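Local coordinates for protein DUF176 (Nitrosomonas europaea, PDB 2OMO) that is a putative antibiotic biosynthesis monooxygenase, probably an oxidoreductase, built as a dimer of ferredoxin-like alpha-beta subunits, at residues A[42-47]-A[60-65]; A[85-88]-A[92-95]. All blocks are in the same frame, centred on the assembly; numbering follows the deposited sequence.

Contact 1 (A[42-47]-A[60-65]); sequences EATRMN and FDILQS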
# COMPACT_ATOMS: atom_id res chain seq x y z
N GLU A 42 -13.11 14.60 -0.81
CA GLU A 42 -12.71 15.98 -0.71
C GLU A 42 -11.97 16.23 0.62
O GLU A 42 -10.97 16.92 0.67
CB GLU A 42 -13.96 16.86 -0.85
CG GLU A 42 -13.84 18.31 -0.44
CD GLU A 42 -15.19 19.02 -0.72
OE1 GLU A 42 -16.24 18.53 -0.22
OE2 GLU A 42 -15.19 20.00 -1.48
N ALA A 43 -12.52 15.68 1.70
CA ALA A 43 -11.92 15.80 3.03
C ALA A 43 -10.54 15.11 3.04
O ALA A 43 -9.58 15.64 3.60
CB ALA A 43 -12.86 15.20 4.10
N THR A 44 -10.45 13.96 2.37
CA THR A 44 -9.19 13.21 2.36
C THR A 44 -8.14 13.90 1.46
O THR A 44 -6.94 13.80 1.72
CB THR A 44 -9.44 11.73 1.97
OG1 THR A 44 -10.45 11.20 2.84
CG2 THR A 44 -8.16 10.90 2.08
N ARG A 45 -8.59 14.65 0.45
CA ARG A 45 -7.68 15.44 -0.40
C ARG A 45 -6.88 16.40 0.48
O ARG A 45 -5.66 16.54 0.34
CB ARG A 45 -8.47 16.22 -1.47
CG ARG A 45 -7.61 17.09 -2.40
CD ARG A 45 -8.49 17.90 -3.37
NE ARG A 45 -8.00 19.27 -3.55
CZ ARG A 45 -8.71 20.37 -3.28
NH1 ARG A 45 -8.18 21.57 -3.48
NH2 ARG A 45 -9.95 20.28 -2.81
N MSE A 46 -7.59 17.09 1.38
CA MSE A 46 -6.99 18.07 2.26
C MSE A 46 -5.97 17.42 3.18
O MSE A 46 -4.88 17.98 3.41
CB MSE A 46 -8.08 18.74 3.10
CG MSE A 46 -9.26 19.16 2.26
SE MSE A 46 -8.84 20.74 1.23
CE MSE A 46 -8.02 20.00 -0.35
N ASN A 47 -6.33 16.27 3.73
CA ASN A 47 -5.42 15.48 4.57
C ASN A 47 -4.14 15.10 3.78
O ASN A 47 -3.02 15.34 4.23
CB ASN A 47 -6.19 14.23 5.06
CG ASN A 47 -5.43 13.39 6.12
OD1 ASN A 47 -4.34 13.74 6.52
ND2 ASN A 47 -6.03 12.27 6.55
N PHE A 60 1.49 9.08 0.82
CA PHE A 60 0.21 9.28 1.50
C PHE A 60 -0.82 9.11 0.39
O PHE A 60 -1.65 9.99 0.12
CB PHE A 60 0.14 10.65 2.20
CG PHE A 60 -0.78 10.64 3.40
CD1 PHE A 60 -0.30 10.30 4.68
CD2 PHE A 60 -2.15 10.91 3.23
CE1 PHE A 60 -1.18 10.24 5.78
CE2 PHE A 60 -3.04 10.88 4.32
CZ PHE A 60 -2.58 10.54 5.59
N ASP A 61 -0.76 7.96 -0.26
CA ASP A 61 -1.59 7.73 -1.43
C ASP A 61 -3.03 7.54 -1.00
O ASP A 61 -3.33 6.80 -0.03
CB ASP A 61 -1.14 6.48 -2.17
CG ASP A 61 0.28 6.57 -2.74
OD1 ASP A 61 0.79 7.71 -2.88
OD2 ASP A 61 0.90 5.50 -3.09
N ILE A 62 -3.93 8.15 -1.74
CA ILE A 62 -5.37 7.97 -1.46
C ILE A 62 -5.96 7.17 -2.62
O ILE A 62 -5.95 7.64 -3.77
CB ILE A 62 -6.13 9.31 -1.35
CG1 ILE A 62 -5.45 10.27 -0.35
CG2 ILE A 62 -7.62 9.06 -0.97
CD1 ILE A 62 -5.15 9.63 1.00
N LEU A 63 -6.53 6.01 -2.28
CA LEU A 63 -6.98 5.03 -3.29
C LEU A 63 -8.45 4.74 -3.16
O LEU A 63 -8.99 4.72 -2.02
CB LEU A 63 -6.22 3.72 -3.14
CG LEU A 63 -4.69 3.83 -2.95
CD1 LEU A 63 -4.10 2.41 -2.68
CD2 LEU A 63 -4.01 4.47 -4.16
N GLN A 64 -9.09 4.52 -4.32
CA GLN A 64 -10.51 4.14 -4.34
C GLN A 64 -10.63 2.80 -5.08
O GLN A 64 -10.02 2.61 -6.13
CB GLN A 64 -11.31 5.22 -5.03
CG GLN A 64 -12.83 4.94 -5.05
CD GLN A 64 -13.56 6.12 -5.62
OE1 GLN A 64 -13.05 6.79 -6.54
NE2 GLN A 64 -14.78 6.39 -5.10
N SER A 65 -11.34 1.86 -4.46
CA SER A 65 -11.41 0.49 -5.00
C SER A 65 -12.04 0.55 -6.38
O SER A 65 -13.03 1.28 -6.59
CB SER A 65 -12.21 -0.45 -4.08
OG SER A 65 -12.71 -1.55 -4.84

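Contact 2 (A[85-88]-A[92-95]); sequences AAHK and HYLT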
# COMPACT_ATOMS: atom_id res chain seq x y z
N ALA A 85 4.03 8.61 13.92
CA ALA A 85 3.39 8.96 15.19
C ALA A 85 2.99 10.42 15.22
O ALA A 85 1.94 10.77 15.72
CB ALA A 85 4.35 8.68 16.35
N ALA A 86 3.84 11.27 14.66
CA ALA A 86 3.60 12.72 14.65
C ALA A 86 2.37 13.08 13.83
O ALA A 86 1.72 14.09 14.08
CB ALA A 86 4.80 13.44 14.10
N HIS A 87 2.09 12.28 12.81
CA HIS A 87 0.94 12.54 11.96
C HIS A 87 -0.36 12.71 12.75
O HIS A 87 -1.18 13.54 12.40
CB HIS A 87 0.74 11.40 10.95
CG HIS A 87 -0.52 11.51 10.13
ND1 HIS A 87 -0.70 12.45 9.15
CD2 HIS A 87 -1.63 10.72 10.10
CE1 HIS A 87 -1.89 12.30 8.60
NE2 HIS A 87 -2.47 11.25 9.15
N LYS A 88 -0.56 11.92 13.80
CA LYS A 88 -1.84 11.93 14.50
C LYS A 88 -2.00 13.16 15.42
O LYS A 88 -3.07 13.39 15.98
CB LYS A 88 -2.08 10.62 15.26
CG LYS A 88 -2.37 9.43 14.30
CD LYS A 88 -3.14 8.29 15.02
CE LYS A 88 -2.89 6.92 14.38
NZ LYS A 88 -3.86 5.86 14.87
N HIS A 92 -4.44 18.89 10.60
CA HIS A 92 -5.11 18.36 9.40
C HIS A 92 -5.58 16.94 9.64
O HIS A 92 -6.68 16.58 9.21
CB HIS A 92 -4.27 18.49 8.12
CG HIS A 92 -2.96 17.77 8.15
ND1 HIS A 92 -1.80 18.33 8.64
CD2 HIS A 92 -2.62 16.54 7.69
CE1 HIS A 92 -0.80 17.47 8.49
NE2 HIS A 92 -1.28 16.37 7.93
N TYR A 93 -4.79 16.14 10.37
CA TYR A 93 -5.31 14.83 10.79
C TYR A 93 -6.57 14.94 11.65
O TYR A 93 -7.58 14.27 11.41
CB TYR A 93 -4.25 13.98 11.52
CG TYR A 93 -4.89 12.76 12.16
CD1 TYR A 93 -5.39 11.70 11.38
CD2 TYR A 93 -5.06 12.69 13.55
CE1 TYR A 93 -6.00 10.59 11.98
CE2 TYR A 93 -5.66 11.60 14.15
CZ TYR A 93 -6.12 10.55 13.36
OH TYR A 93 -6.72 9.51 14.00
N LEU A 94 -6.48 15.75 12.70
CA LEU A 94 -7.56 15.92 13.66
C LEU A 94 -8.81 16.45 12.99
O LEU A 94 -9.92 15.98 13.28
CB LEU A 94 -7.10 16.84 14.82
CG LEU A 94 -5.93 16.25 15.66
CD1 LEU A 94 -5.28 17.32 16.55
CD2 LEU A 94 -6.28 14.99 16.48
N THR A 95 -8.64 17.41 12.08
CA THR A 95 -9.73 17.91 11.25
C THR A 95 -10.39 16.81 10.41
O THR A 95 -11.62 16.67 10.40
CB THR A 95 -9.25 19.08 10.35
OG1 THR A 95 -8.88 20.19 11.19
CG2 THR A 95 -10.34 19.51 9.37

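Contact 1 (A[42-47]-A[60-65])
F60 meets N47 at the start of the strand segment 60-65. F60 CE2 and CZ approach the amide of N47 obliquely. N47 OD1 is 3.8 Å from F60 CZ, and N47 ND2 is 4.0 Å from the same F60 CZ. The amide and ring planes are 56° apart, and the two side chains cross at about a right angle. N47 carries CG anti to its backbone N (chi1 -172°), which carries the amide to the ring. No hydrogen bond joins the two segments. F60 O is instead bound by H48 ND1, the next residue of the helix.

Two residues on, I62 points at T44. Its CG1, CG2 and CD1 all gather round one methyl, T44 CG2. The closest pair, T44 CG2 to I62 CD1 at 3.4 Å, is tighter than usual for two carbons. T44 OG1 turns elsewhere, bonding to F40 O and W96 NE1.

The contact packs helix 37-51 on one face of the antiparallel sheet, through strand 57-65. This is the helix-on-sheet layer of a ferredoxin-like fold, with strand order 2-3-1-4. From I62 onward, the strand pairs antiparallel with a strand of the second subunit.

Contact 2 (A[85-88]-A[92-95])
H87 and H92 bring their imidazoles together across the turn, with H87 ND1 and H92 NE2 4.1 Å apart. They do not bond to each other. Both nitrogens bind E54 OE2, so one carboxylate oxygen bridges the two rings. The ring planes stand at 62°. H92 holds CG between its backbone N and carbonyl carbon (chi1 61°), which brings its ring near H87.

Y93 joins the pair to make an aromatic cluster. Its CB sits over one face of the H87 ring, 18° off the normal and 4.2 Å from the H87 centroid, a CH-pi contact. The Y93 ring lies oblique to H87, its CD1 3.7 Å from H87 NE2.

The cluster lies where helix 81-87 gives way to helix 91-100. In this ferredoxin-like subunit both helices fall between strands 71-78 and 109-117. T90 OG1 ties the corner by bonding to both H87 O and Y93 N.

K88, exposed and extended beyond CG, crosses the tyrosine at a slant. Its CG stands over one face of the Y93 ring, 4.2 Å from the Y93 centroid, a second CH-pi contact. K88 CD comes within 3.9 Å of Y93 OH. K88 O approaches Y93 CD2 at 3.2 Å, while L94 CD2 packs against the same carbonyl oxygen at 3.6 Å.

How the contacts relate
Contact 1 closes before contact 2 opens along the chain, and their centres are about 14 Å apart. Contact 1 joins helix 37-51 to the sheet. Contact 2 joins helices 81-87 and 91-100 on the helical side of that sheet. They touch directly: N47 OD1 is 3.5 Å from both H92 CD2 and H87 CE1, and F60 CZ is 3.6 Å from H87 CE1. The helix-sheet core therefore runs on into the aromatic cluster through H87 and H92. Contact 1 adjoins the strand pairing between subunits, whereas the segments of contact 2 touch no other protein chain of the assembly. The four-stranded antiparallel sheet with helices on one face is consistent with a ferredoxin-like subunit.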